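Local coordinates for oligopeptide ABC transporter, periplasmic oligopeptide-binding protein, putative (Thermotoga maritima MSB8, PDB 5IPW) that is a putative periplasmic oligopeptide-binding protein that probably captures peptides for uptake by an ABC transporter, at residues 50-55 with 605-610; 54-59 with 264-269; 269-274 with 625-630. All blocks are in the same frame, centred on the assembly; numbering follows the deposited sequence.

Contact 1 (50-55 with 605-610)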
ATOM      1  N   VAL A  50       2.490  18.168  14.406  1.00 40.46           N
ATOM      2  CA  VAL A  50       1.537  17.103  14.166  1.00 39.53           C
ATOM      3  C   VAL A  50       0.238  17.398  14.877  1.00 39.43           C
ATOM      4  O   VAL A  50       0.234  17.679  16.063  1.00 39.18           O
ATOM      5  CB  VAL A  50       2.123  15.774  14.637  1.00 39.77           C
ATOM      6  CG1 VAL A  50       1.107  14.638  14.508  1.00 40.53           C
ATOM      7  CG2 VAL A  50       3.361  15.480  13.819  1.00 38.55           C
ATOM      8  N   GLN A  51      -0.864  17.356  14.139  1.00 42.24           N
ATOM      9  CA  GLN A  51      -2.166  17.527  14.753  1.00 45.85           C
ATOM     10  C   GLN A  51      -2.737  16.159  15.111  1.00 44.32           C
ATOM     11  O   GLN A  51      -2.846  15.282  14.254  1.00 43.96           O
ATOM     12  CB  GLN A  51      -3.124  18.271  13.843  1.00 49.96           C
ATOM     13  CG  GLN A  51      -4.431  18.612  14.532  1.00 55.05           C
ATOM     14  CD  GLN A  51      -5.408  19.239  13.575  1.00 65.03           C
ATOM     15  OE1 GLN A  51      -5.100  20.260  12.945  1.00 76.93           O
ATOM     16  NE2 GLN A  51      -6.590  18.631  13.435  1.00 65.39           N
ATOM     17  N   PRO A  52      -3.094  15.974  16.383  1.00 40.81           N
ATOM     18  CA  PRO A  52      -3.628  14.705  16.815  1.00 42.35           C
ATOM     19  C   PRO A  52      -4.840  14.239  16.033  1.00 42.76           C
ATOM     20  O   PRO A  52      -5.641  15.049  15.588  1.00 43.81           O
ATOM     21  CB  PRO A  52      -4.038  14.971  18.257  1.00 43.39           C
ATOM     22  CG  PRO A  52      -3.111  16.026  18.718  1.00 44.48           C
ATOM     23  CD  PRO A  52      -2.773  16.855  17.516  1.00 42.04           C
ATOM     24  N   VAL A  53      -4.966  12.925  15.898  1.00 42.74           N
ATOM     25  CA  VAL A  53      -6.151  12.325  15.321  1.00 42.40           C
ATOM     26  C   VAL A  53      -7.378  12.660  16.152  1.00 41.65           C
ATOM     27  O   VAL A  53      -8.455  12.846  15.607  1.00 41.92           O
ATOM     28  CB  VAL A  53      -6.006  10.793  15.207  1.00 41.38           C
ATOM     29  CG1 VAL A  53      -7.351  10.126  14.962  1.00 40.90           C
ATOM     30  CG2 VAL A  53      -5.031  10.445  14.097  1.00 40.83           C
ATOM     31  N   GLU A  54      -7.212  12.734  17.466  1.00 41.97           N
ATOM     32  CA  GLU A  54      -8.348  12.796  18.369  1.00 42.69           C
ATOM     33  C   GLU A  54      -8.207  13.933  19.357  1.00 40.95           C
ATOM     34  O   GLU A  54      -9.122  14.734  19.528  1.00 40.08           O
ATOM     35  CB  GLU A  54      -8.447  11.468  19.114  1.00 46.72           C
ATOM     36  CG  GLU A  54      -9.757  11.215  19.826  1.00 50.17           C
ATOM     37  CD  GLU A  54      -9.714   9.938  20.643  1.00 54.21           C
ATOM     38  OE1 GLU A  54     -10.347   9.906  21.726  1.00 57.93           O
ATOM     39  OE2 GLU A  54      -9.037   8.977  20.209  1.00 50.30           O
ATOM     40  N   LYS A  55      -7.070  13.984  20.033  1.00 38.02           N
ATOM     41  CA  LYS A  55      -6.824  15.037  20.985  1.00 38.06           C
ATOM     42  C   LYS A  55      -5.363  15.083  21.360  1.00 37.09           C
ATOM     43  O   LYS A  55      -4.601  14.171  21.050  1.00 37.17           O
ATOM     44  CB  LYS A  55      -7.673  14.834  22.236  1.00 39.65           C
ATOM     45  CG  LYS A  55      -7.408  13.529  22.963  1.00 41.79           C
ATOM     46  CD  LYS A  55      -8.444  13.270  24.051  1.00 41.53           C
ATOM     47  CE  LYS A  55      -8.166  14.107  25.282  1.00 41.23           C
ATOM     48  NZ  LYS A  55      -9.156  13.845  26.357  1.00 41.25           N
ATOM     49  N   PHE A 605      -6.295   3.668  25.025  1.00 36.06           N
ATOM     50  CA  PHE A 605      -5.290   3.830  23.995  1.00 36.29           C
ATOM     51  C   PHE A 605      -5.892   4.691  22.891  1.00 36.25           C
ATOM     52  O   PHE A 605      -6.831   4.277  22.205  1.00 38.28           O
ATOM     53  CB  PHE A 605      -4.856   2.473  23.448  1.00 35.24           C
ATOM     54  CG  PHE A 605      -3.576   2.527  22.673  1.00 34.89           C
ATOM     55  CD1 PHE A 605      -3.579   2.866  21.334  1.00 34.02           C
ATOM     56  CD2 PHE A 605      -2.364   2.265  23.298  1.00 34.24           C
ATOM     57  CE1 PHE A 605      -2.395   2.928  20.622  1.00 34.29           C
ATOM     58  CE2 PHE A 605      -1.179   2.316  22.594  1.00 34.07           C
ATOM     59  CZ  PHE A 605      -1.194   2.647  21.250  1.00 35.07           C
ATOM     60  N   ARG A 606      -5.336   5.885  22.716  1.00 35.26           N
ATOM     61  CA  ARG A 606      -6.026   6.956  22.016  1.00 34.71           C
ATOM     62  C   ARG A 606      -5.279   7.472  20.804  1.00 34.19           C
ATOM     63  O   ARG A 606      -4.166   7.032  20.523  1.00 33.24           O
ATOM     64  CB  ARG A 606      -6.296   8.083  23.010  1.00 36.22           C
ATOM     65  CG  ARG A 606      -7.405   7.744  23.988  1.00 37.92           C
ATOM     66  CD  ARG A 606      -8.740   7.737  23.264  1.00 40.19           C
ATOM     67  NE  ARG A 606      -9.543   6.572  23.588  1.00 43.84           N
ATOM     68  CZ  ARG A 606     -10.707   6.272  23.012  1.00 47.72           C
ATOM     69  NH1 ARG A 606     -11.222   7.042  22.061  1.00 46.96           N
ATOM     70  NH2 ARG A 606     -11.365   5.182  23.396  1.00 52.89           N
ATOM     71  N   ASN A 607      -5.920   8.401  20.086  1.00 34.48           N
ATOM     72  CA  ASN A 607      -5.407   8.975  18.832  1.00 32.60           C
ATOM     73  C   ASN A 607      -5.290   7.929  17.723  1.00 32.71           C
ATOM     74  O   ASN A 607      -4.485   8.078  16.801  1.00 31.64           O
ATOM     75  CB  ASN A 607      -4.065   9.714  19.041  1.00 31.84           C
ATOM     76  CG  ASN A 607      -4.238  11.142  19.566  1.00 31.70           C
ATOM     77  OD1 ASN A 607      -5.320  11.711  19.549  1.00 31.55           O
ATOM     78  ND2 ASN A 607      -3.151  11.721  20.026  1.00 32.34           N
ATOM     79  N   VAL A 608      -6.106   6.879  17.813  1.00 33.58           N
ATOM     80  CA  VAL A 608      -6.174   5.853  16.775  1.00 35.01           C
ATOM     81  C   VAL A 608      -7.413   6.137  15.931  1.00 35.32           C
ATOM     82  O   VAL A 608      -8.507   6.230  16.478  1.00 34.78           O
ATOM     83  CB  VAL A 608      -6.290   4.430  17.363  1.00 36.19           C
ATOM     84  CG1 VAL A 608      -6.191   3.389  16.264  1.00 36.20           C
ATOM     85  CG2 VAL A 608      -5.197   4.173  18.398  1.00 37.13           C
ATOM     86  N   PRO A 609      -7.248   6.272  14.600  1.00 35.75           N
ATOM     87  CA  PRO A 609      -8.379   6.577  13.714  1.00 37.30           C
ATOM     88  C   PRO A 609      -9.462   5.508  13.705  1.00 38.14           C
ATOM     89  O   PRO A 609      -9.156   4.322  13.639  1.00 39.10           O
ATOM     90  CB  PRO A 609      -7.743   6.666  12.317  1.00 36.26           C
ATOM     91  CG  PRO A 609      -6.295   6.814  12.544  1.00 37.07           C
ATOM     92  CD  PRO A 609      -5.978   6.191  13.864  1.00 36.49           C
ATOM     93  N   GLU A 610     -10.714   5.946  13.734  1.00 40.81           N
ATOM     94  CA  GLU A 610     -11.860   5.049  13.699  1.00 44.71           C
ATOM     95  C   GLU A 610     -11.881   4.259  12.398  1.00 44.82           C
ATOM     96  O   GLU A 610     -11.984   3.032  12.404  1.00 45.80           O
ATOM     97  CB  GLU A 610     -13.150   5.856  13.841  1.00 49.14           C
ATOM     98  CG  GLU A 610     -14.351   5.040  14.277  1.00 55.13           C
ATOM     99  CD  GLU A 610     -15.633   5.858  14.367  1.00 59.27           C
ATOM    100  OE1 GLU A 610     -16.707   5.308  14.044  1.00 64.75           O
ATOM    101  OE2 GLU A 610     -15.577   7.045  14.757  1.00 62.04           O
TER
HETATM  102  O   HOH W   1      -8.469   6.689  19.036  1.00 37.38           O

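Contact 2 (54-59 with 264-269)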
ATOM      1  N   GLU A  54      -7.212  12.734  17.466  1.00 41.97           N
ATOM      2  CA  GLU A  54      -8.348  12.796  18.369  1.00 42.69           C
ATOM      3  C   GLU A  54      -8.207  13.933  19.357  1.00 40.95           C
ATOM      4  O   GLU A  54      -9.122  14.734  19.528  1.00 40.08           O
ATOM      5  CB  GLU A  54      -8.447  11.468  19.114  1.00 46.72           C
ATOM      6  CG  GLU A  54      -9.757  11.215  19.826  1.00 50.17           C
ATOM      7  CD  GLU A  54      -9.714   9.938  20.643  1.00 54.21           C
ATOM      8  OE1 GLU A  54     -10.347   9.906  21.726  1.00 57.93           O
ATOM      9  OE2 GLU A  54      -9.037   8.977  20.209  1.00 50.30           O
ATOM     10  N   LYS A  55      -7.070  13.984  20.033  1.00 38.02           N
ATOM     11  CA  LYS A  55      -6.824  15.037  20.985  1.00 38.06           C
ATOM     12  C   LYS A  55      -5.363  15.083  21.360  1.00 37.09           C
ATOM     13  O   LYS A  55      -4.601  14.171  21.050  1.00 37.17           O
ATOM     14  CB  LYS A  55      -7.673  14.834  22.236  1.00 39.65           C
ATOM     15  CG  LYS A  55      -7.408  13.529  22.963  1.00 41.79           C
ATOM     16  CD  LYS A  55      -8.444  13.270  24.051  1.00 41.53           C
ATOM     17  CE  LYS A  55      -8.166  14.107  25.282  1.00 41.23           C
ATOM     18  NZ  LYS A  55      -9.156  13.845  26.357  1.00 41.25           N
ATOM     19  N   VAL A  56      -4.983  16.154  22.041  1.00 35.43           N
ATOM     20  CA  VAL A  56      -3.619  16.313  22.497  1.00 35.64           C
ATOM     21  C   VAL A  56      -3.347  15.232  23.534  1.00 35.20           C
ATOM     22  O   VAL A  56      -4.137  15.035  24.448  1.00 37.85           O
ATOM     23  CB  VAL A  56      -3.380  17.724  23.073  1.00 35.63           C
ATOM     24  CG1 VAL A  56      -1.983  17.854  23.676  1.00 34.73           C
ATOM     25  CG2 VAL A  56      -3.564  18.768  21.977  1.00 36.21           C
ATOM     26  N   GLY A  57      -2.230  14.536  23.381  1.00 35.03           N
ATOM     27  CA  GLY A  57      -1.934  13.353  24.187  1.00 37.07           C
ATOM     28  C   GLY A  57      -1.144  13.611  25.454  1.00 38.01           C
ATOM     29  O   GLY A  57      -0.750  14.734  25.732  1.00 39.38           O
ATOM     30  N   GLN A  58      -0.922  12.545  26.218  1.00 40.44           N
ATOM     31  CA  GLN A  58      -0.162  12.581  27.467  1.00 40.22           C
ATOM     32  C   GLN A  58       1.025  11.657  27.337  1.00 39.59           C
ATOM     33  O   GLN A  58       0.953  10.631  26.656  1.00 40.40           O
ATOM     34  CB  GLN A  58      -1.016  12.116  28.639  1.00 41.91           C
ATOM     35  CG  GLN A  58      -2.177  13.035  28.952  1.00 43.23           C
ATOM     36  CD  GLN A  58      -3.116  12.448  29.987  1.00 44.24           C
ATOM     37  OE1 GLN A  58      -3.806  11.466  29.725  1.00 42.85           O
ATOM     38  NE2 GLN A  58      -3.151  13.052  31.171  1.00 47.10           N
ATOM     39  N   PHE A  59       2.115  12.031  27.993  1.00 38.65           N
ATOM     40  CA  PHE A  59       3.355  11.278  27.911  1.00 38.46           C
ATOM     41  C   PHE A  59       3.318  10.072  28.840  1.00 38.84           C
ATOM     42  O   PHE A  59       2.815  10.154  29.966  1.00 37.81           O
ATOM     43  CB  PHE A  59       4.540  12.149  28.326  1.00 38.86           C
ATOM     44  CG  PHE A  59       4.992  13.108  27.279  1.00 38.80           C
ATOM     45  CD1 PHE A  59       5.453  12.644  26.059  1.00 39.27           C
ATOM     46  CD2 PHE A  59       5.000  14.479  27.526  1.00 38.29           C
ATOM     47  CE1 PHE A  59       5.886  13.527  25.087  1.00 39.37           C
ATOM     48  CE2 PHE A  59       5.431  15.369  26.561  1.00 37.70           C
ATOM     49  CZ  PHE A  59       5.882  14.892  25.340  1.00 38.85           C
ATOM     50  N   VAL A 264       6.817  17.480  16.882  1.00 34.14           N
ATOM     51  CA  VAL A 264       6.058  17.818  18.071  1.00 34.78           C
ATOM     52  C   VAL A 264       4.563  17.907  17.782  1.00 35.29           C
ATOM     53  O   VAL A 264       4.122  17.871  16.637  1.00 35.14           O
ATOM     54  CB  VAL A 264       6.519  19.158  18.683  1.00 36.17           C
ATOM     55  CG1 VAL A 264       8.010  19.131  18.997  1.00 36.11           C
ATOM     56  CG2 VAL A 264       6.211  20.327  17.749  1.00 37.60           C
ATOM     57  N   ASP A 265       3.819  17.975  18.872  1.00 38.09           N
ATOM     58  CA  ASP A 265       2.405  18.333  18.939  1.00 39.44           C
ATOM     59  C   ASP A 265       2.101  19.740  18.525  1.00 39.53           C
ATOM     60  O   ASP A 265       2.976  20.593  18.507  1.00 38.95           O
ATOM     61  CB  ASP A 265       2.000  18.340  20.417  1.00 42.04           C
ATOM     62  CG  ASP A 265       1.253  17.164  20.798  1.00 44.62           C
ATOM     63  OD1 ASP A 265       1.092  16.283  19.937  1.00 56.24           O
ATOM     64  OD2 ASP A 265       0.823  17.117  21.959  1.00 46.21           O
ATOM     65  N   ILE A 266       0.817  20.005  18.326  1.00 38.31           N
ATOM     66  CA  ILE A 266       0.333  21.376  18.288  1.00 37.77           C
ATOM     67  C   ILE A 266       0.585  22.127  19.604  1.00 38.25           C
ATOM     68  O   ILE A 266       0.696  23.340  19.591  1.00 40.95           O
ATOM     69  CB  ILE A 266      -1.155  21.478  17.862  1.00 37.69           C
ATOM     70  CG1 ILE A 266      -2.080  20.701  18.797  1.00 39.43           C
ATOM     71  CG2 ILE A 266      -1.328  20.973  16.437  1.00 38.36           C
ATOM     72  CD1 ILE A 266      -3.552  20.811  18.438  1.00 39.40           C
ATOM     73  N   GLU A 267       0.668  21.433  20.733  1.00 39.19           N
ATOM     74  CA  GLU A 267       1.058  22.074  22.004  1.00 39.43           C
ATOM     75  C   GLU A 267       2.566  22.056  22.284  1.00 36.46           C
ATOM     76  O   GLU A 267       2.994  22.405  23.379  1.00 36.36           O
ATOM     77  CB  GLU A 267       0.328  21.416  23.184  1.00 43.42           C
ATOM     78  CG  GLU A 267      -1.174  21.679  23.233  1.00 48.13           C
ATOM     79  CD  GLU A 267      -1.513  23.101  23.666  1.00 52.39           C
ATOM     80  OE1 GLU A 267      -1.252  23.447  24.833  1.00 52.51           O
ATOM     81  OE2 GLU A 267      -2.043  23.875  22.834  1.00 58.74           O
ATOM     82  N   GLY A 268       3.374  21.640  21.319  1.00 35.36           N
ATOM     83  CA  GLY A 268       4.830  21.590  21.515  1.00 34.95           C
ATOM     84  C   GLY A 268       5.395  20.403  22.298  1.00 34.83           C
ATOM     85  O   GLY A 268       6.574  20.411  22.657  1.00 36.34           O
ATOM     86  N   ASN A 269       4.578  19.388  22.574  1.00 32.82           N
ATOM     87  CA  ASN A 269       5.086  18.120  23.114  1.00 32.04           C
ATOM     88  C   ASN A 269       5.939  17.365  22.082  1.00 31.20           C
ATOM     89  O   ASN A 269       5.470  17.062  20.989  1.00 28.94           O
ATOM     90  CB  ASN A 269       3.933  17.205  23.562  1.00 31.63           C
ATOM     91  CG  ASN A 269       3.097  17.809  24.674  1.00 30.56           C
ATOM     92  OD1 ASN A 269       3.619  18.193  25.713  1.00 29.60           O
ATOM     93  ND2 ASN A 269       1.787  17.896  24.456  1.00 29.71           N
TER

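Contact 3 (269-274 with 625-630)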
ATOM      1  N   ASN A 269       4.578  19.388  22.574  1.00 32.82           N
ATOM      2  CA  ASN A 269       5.086  18.120  23.114  1.00 32.04           C
ATOM      3  C   ASN A 269       5.939  17.365  22.082  1.00 31.20           C
ATOM      4  O   ASN A 269       5.470  17.062  20.989  1.00 28.94           O
ATOM      5  CB  ASN A 269       3.933  17.205  23.562  1.00 31.63           C
ATOM      6  CG  ASN A 269       3.097  17.809  24.674  1.00 30.56           C
ATOM      7  OD1 ASN A 269       3.619  18.193  25.713  1.00 29.60           O
ATOM      8  ND2 ASN A 269       1.787  17.896  24.456  1.00 29.71           N
ATOM      9  N   GLN A 270       7.186  17.067  22.443  1.00 30.92           N
ATOM     10  CA  GLN A 270       8.066  16.260  21.607  1.00 32.14           C
ATOM     11  C   GLN A 270       7.567  14.822  21.560  1.00 33.18           C
ATOM     12  O   GLN A 270       7.482  14.143  22.583  1.00 33.77           O
ATOM     13  CB  GLN A 270       9.502  16.267  22.144  1.00 32.67           C
ATOM     14  CG  GLN A 270      10.450  15.381  21.340  1.00 33.45           C
ATOM     15  CD  GLN A 270      11.798  15.160  22.006  1.00 34.25           C
ATOM     16  OE1 GLN A 270      11.895  15.089  23.233  1.00 33.83           O
ATOM     17  NE2 GLN A 270      12.847  15.018  21.193  1.00 34.74           N
ATOM     18  N   LEU A 271       7.265  14.357  20.361  1.00 32.21           N
ATOM     19  CA  LEU A 271       6.758  13.014  20.176  1.00 32.49           C
ATOM     20  C   LEU A 271       7.911  12.001  20.240  1.00 32.12           C
ATOM     21  O   LEU A 271       9.080  12.384  20.199  1.00 30.86           O
ATOM     22  CB  LEU A 271       6.010  12.933  18.835  1.00 32.07           C
ATOM     23  CG  LEU A 271       4.786  13.844  18.752  1.00 31.42           C
ATOM     24  CD1 LEU A 271       4.276  13.917  17.326  1.00 31.15           C
ATOM     25  CD2 LEU A 271       3.680  13.371  19.682  1.00 31.82           C
ATOM     26  N   PRO A 272       7.583  10.705  20.374  1.00 32.17           N
ATOM     27  CA  PRO A 272       6.237  10.136  20.561  1.00 31.59           C
ATOM     28  C   PRO A 272       5.680  10.404  21.942  1.00 30.65           C
ATOM     29  O   PRO A 272       6.402  10.832  22.814  1.00 30.35           O
ATOM     30  CB  PRO A 272       6.454   8.631  20.365  1.00 31.51           C
ATOM     31  CG  PRO A 272       7.888   8.410  20.687  1.00 31.89           C
ATOM     32  CD  PRO A 272       8.609   9.655  20.247  1.00 32.57           C
ATOM     33  N   TYR A 273       4.396  10.161  22.138  1.00 31.15           N
ATOM     34  CA  TYR A 273       3.821  10.245  23.468  1.00 32.72           C
ATOM     35  C   TYR A 273       4.262   9.047  24.306  1.00 33.52           C
ATOM     36  O   TYR A 273       4.608   9.175  25.476  1.00 33.60           O
ATOM     37  CB  TYR A 273       2.311  10.221  23.377  1.00 34.51           C
ATOM     38  CG  TYR A 273       1.668  11.462  22.794  1.00 34.31           C
ATOM     39  CD1 TYR A 273       1.831  12.700  23.392  1.00 34.44           C
ATOM     40  CD2 TYR A 273       0.849  11.378  21.683  1.00 33.93           C
ATOM     41  CE1 TYR A 273       1.210  13.826  22.879  1.00 33.85           C
ATOM     42  CE2 TYR A 273       0.223  12.490  21.172  1.00 34.13           C
ATOM     43  CZ  TYR A 273       0.419  13.711  21.767  1.00 33.53           C
ATOM     44  OH  TYR A 273      -0.225  14.802  21.258  1.00 32.64           O
ATOM     45  N   ILE A 274       4.265   7.885  23.666  1.00 34.23           N
ATOM     46  CA  ILE A 274       4.536   6.616  24.322  1.00 34.85           C
ATOM     47  C   ILE A 274       6.042   6.411  24.538  1.00 34.74           C
ATOM     48  O   ILE A 274       6.843   6.621  23.627  1.00 35.88           O
ATOM     49  CB  ILE A 274       3.914   5.472  23.494  1.00 34.30           C
ATOM     50  CG1 ILE A 274       2.395   5.676  23.433  1.00 32.41           C
ATOM     51  CG2 ILE A 274       4.259   4.116  24.097  1.00 35.47           C
ATOM     52  CD1 ILE A 274       1.702   4.823  22.402  1.00 33.16           C
ATOM     53  N   MET A 625      -0.505   6.951  11.624  1.00 36.89           N
ATOM     54  CA  MET A 625       0.451   7.851  12.260  1.00 39.32           C
ATOM     55  C   MET A 625       0.680   7.550  13.738  1.00 37.81           C
ATOM     56  O   MET A 625       0.335   8.347  14.603  1.00 39.09           O
ATOM     57  CB  MET A 625       0.051   9.325  12.035  1.00 43.62           C
ATOM     58  CG  MET A 625       1.244  10.247  11.780  1.00 47.35           C
ATOM     59  SD  MET A 625       2.351   9.596  10.501  1.00 53.24           S
ATOM     60  CE  MET A 625       3.696  10.765  10.564  1.00 57.42           C
ATOM     61  N   PRO A 626       1.292   6.394  14.033  1.00 36.50           N
ATOM     62  CA  PRO A 626       1.435   5.930  15.421  1.00 35.41           C
ATOM     63  C   PRO A 626       2.335   6.759  16.336  1.00 34.62           C
ATOM     64  O   PRO A 626       2.268   6.615  17.561  1.00 33.44           O
ATOM     65  CB  PRO A 626       1.999   4.515  15.263  1.00 36.08           C
ATOM     66  CG  PRO A 626       2.613   4.488  13.918  1.00 36.12           C
ATOM     67  CD  PRO A 626       1.759   5.382  13.072  1.00 35.78           C
ATOM     68  N   MET A 627       3.159   7.630  15.768  1.00 34.34           N
ATOM     69  CA  MET A 627       3.985   8.507  16.590  1.00 33.50           C
ATOM     70  C   MET A 627       3.140   9.379  17.529  1.00 31.27           C
ATOM     71  O   MET A 627       3.631   9.807  18.572  1.00 29.55           O
ATOM     72  CB  MET A 627       4.924   9.364  15.722  1.00 34.69           C
ATOM     73  CG  MET A 627       4.266  10.510  14.953  1.00 36.84           C
ATOM     74  SD  MET A 627       5.354  11.249  13.693  1.00 37.81           S
ATOM     75  CE  MET A 627       5.359  12.872  14.372  1.00 40.01           C
ATOM     76  N   GLN A 628       1.878   9.629  17.167  1.00 29.91           N
ATOM     77  CA  GLN A 628       0.973  10.443  18.006  1.00 29.17           C
ATOM     78  C   GLN A 628      -0.113   9.639  18.721  1.00 28.14           C
ATOM     79  O   GLN A 628      -1.047  10.219  19.278  1.00 27.37           O
ATOM     80  CB  GLN A 628       0.346  11.620  17.214  1.00 28.04           C
ATOM     81  CG  GLN A 628      -0.411  11.284  15.941  1.00 27.45           C
ATOM     82  CD  GLN A 628      -1.812  10.768  16.176  1.00 27.48           C
ATOM     83  OE1 GLN A 628      -2.650  11.456  16.751  1.00 27.03           O
ATOM     84  NE2 GLN A 628      -2.081   9.549  15.712  1.00 28.42           N
ATOM     85  N   PHE A 629       0.007   8.316  18.715  1.00 28.61           N
ATOM     86  CA  PHE A 629      -0.826   7.480  19.586  1.00 28.58           C
ATOM     87  C   PHE A 629      -0.420   7.769  21.008  1.00 29.01           C
ATOM     88  O   PHE A 629       0.740   8.084  21.262  1.00 29.68           O
ATOM     89  CB  PHE A 629      -0.597   5.991  19.343  1.00 28.34           C
ATOM     90  CG  PHE A 629      -1.075   5.483  18.007  1.00 28.04           C
ATOM     91  CD1 PHE A 629      -1.871   6.249  17.165  1.00 28.26           C
ATOM     92  CD2 PHE A 629      -0.757   4.192  17.622  1.00 28.46           C
ATOM     93  CE1 PHE A 629      -2.305   5.748  15.947  1.00 28.73           C
ATOM     94  CE2 PHE A 629      -1.204   3.674  16.417  1.00 28.73           C
ATOM     95  CZ  PHE A 629      -1.968   4.457  15.571  1.00 29.30           C
ATOM     96  N   PHE A 630      -1.361   7.662  21.937  1.00 30.31           N
ATOM     97  CA  PHE A 630      -1.021   7.747  23.353  1.00 31.04           C
ATOM     98  C   PHE A 630      -1.885   6.880  24.251  1.00 31.50           C
ATOM     99  O   PHE A 630      -2.954   6.428  23.858  1.00 30.16           O
ATOM    100  CB  PHE A 630      -1.047   9.202  23.842  1.00 31.70           C
ATOM    101  CG  PHE A 630      -2.433   9.763  24.090  1.00 31.63           C
ATOM    102  CD1 PHE A 630      -3.209  10.224  23.041  1.00 31.83           C
ATOM    103  CD2 PHE A 630      -2.926   9.887  25.377  1.00 31.77           C
ATOM    104  CE1 PHE A 630      -4.460  10.777  23.268  1.00 32.43           C
ATOM    105  CE2 PHE A 630      -4.178  10.435  25.611  1.00 32.76           C
ATOM    106  CZ  PHE A 630      -4.949  10.877  24.552  1.00 32.40           C
TER
HETATM  107  O   HOH W   2       3.246   7.681  20.822  1.00 25.13           O

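Contact 1 (50-55 with 605-610)
The loop leaving strand 48-51 is clasped by the loop after strand 605-606, a strand that pairs antiparallel with 630-631, in a solute-binding protein of family 5; Asn607 and Glu54 are the two grips. The Asn607 amide bonds to main-chain atoms at both ends. Its OD1 takes two successive amides: Lys55 N lies 2.9 Å from Asn607 OD1, in the carbonyl plane and with a nearly straight bond (169°), whereas Glu54 N, 3.0 Å from Asn607 OD1, comes in from above that plane. Asn607 ND2 donates to Lys55 O at 3.0 Å, which lies in the amide plane, and also to Gln628 O, so both ends of this buried group are satisfied. The Glu54 side chain in turn accepts from the 605-610 segment. With CG anti to the backbone N (chi1 -165°) and the chain extended, its carboxylate meets Arg606 in a salt bridge, Glu54 OE1 to Arg606 NH1 at 3.0 Å, the two planes 82° apart rather than coplanar. Glu54 OE2 accepts from Asn607 N at 3.2 Å, from above the carboxylate plane. Beside these bonds Val53 CG2 packs on Pro609 CG (4.1 Å), and one water donates to both Glu54 OE2 and Val608 O.

Contact 2 (54-59 with 264-269)
Val56 rests on the type I beta turn that runs from Asp265 to Gly268, and its two methyls divide the work. Val56 CG1, anti to the backbone N (chi1 175°), lies against the side chains of Asp265 and Asn269, 3.4 Å from Asp265 OD2 and 3.9 Å from Asn269 ND2. Val56 CG2 lies against Ile266 CG1 at 4.0 Å, the two side chains meeting at a slant. The second close patch is at Phe59, whose CZ comes within 3.5 Å of Asn269 CB while its CE2 sits beside Asn269 OD1; ring and amide planes are 85° apart, almost perpendicular. Toward solvent the fit is looser: Glu267 is exposed, CG is its only side-chain atom within 4.2 Å of the loop, and its carboxylate takes no part. The polar order lies instead within 264-269, where Asn269, just after the turn, donates from ND2 to Asp265 OD2 at 2.8 Å, almost straight (174°), arriving on the anti side of the carboxylate. Tyr273 OH is a further partner of Asp265 OD2. Direct contact between the two segments is van der Waals packing, and the Tyr273 hydroxyl adds a polar bridge from Gly57 N to Asp265, whose buried charge is probably eased by these two donors.

Contact 3 (269-274 with 625-630)
Tyr273 is wedged between Leu271 of its own loop and the backbone of 628-630, and its ring is enclosed from several directions. On one face Leu271 CD2 sits over the ring centre, 3.8 Å above the plane. With CG between the backbone N and the carbonyl carbon (chi1 77°), Phe630 turns its ring edge toward the face of Tyr273 in an edge-to-face pair, centroids 5.6 Å apart and planes at 64°. At the edge of the Tyr273 ring lie two carbonyls, Gln628 O at 3.2 Å from Tyr273 CE2 and Phe629 O at 3.3 Å from Tyr273 CD2. Phe630 CB, placed by the backbone, lies 3.5 Å from Tyr273 CB. A phenylalanine in place of Tyr273 would probably leave Asp265 OD2 and Gly57 N without the hydroxyl that joins them.

Met627 also has CG between backbone N and carbonyl carbon and bends at chi3, bringing its methyl CE to Leu271 CD1, the side chains crossing at about a right angle. Ile274 CD1 lies 4.0 Å from Phe629 CB. The cis peptide before Pro272 accompanies a close backbone approach, a CA-H...O contact of 3.3 Å from Pro272 CA to Met627 O. A water accepts a hydrogen bond from Ile274 N and donates to Met627 O and Phe629 O. Gln628 starts like Met627 but bends at chi2, folding back until Gln628 NE2 donates to Met625 O at 2.9 Å. Packing of a mid-chain loop against a C-terminal segment is consistent with the OppA-like fold, in which a lobe is assembled from distant parts of the chain.

How the contacts relate
The three contacts form one cluster, with centres about 10 Å apart for contacts 1 and 2, 9 Å for contacts 1 and 3, and 8 Å for contacts 2 and 3, all on the same side of the chain's centre. Contacts 1 and 2 both start from the loop after strand 48-51 and share Glu54 and Lys55; that strand neighbours 263-265 in a three-stranded sheet. Contact 2 closes before contact 3 opens, Asn269 belonging to both, whereas contacts 1 and 3 interleave along the chain and meet through the strand pair 605-606 and 630-631. Early, middle and C-terminal parts of the sequence are thus knitted together in one region of the protein.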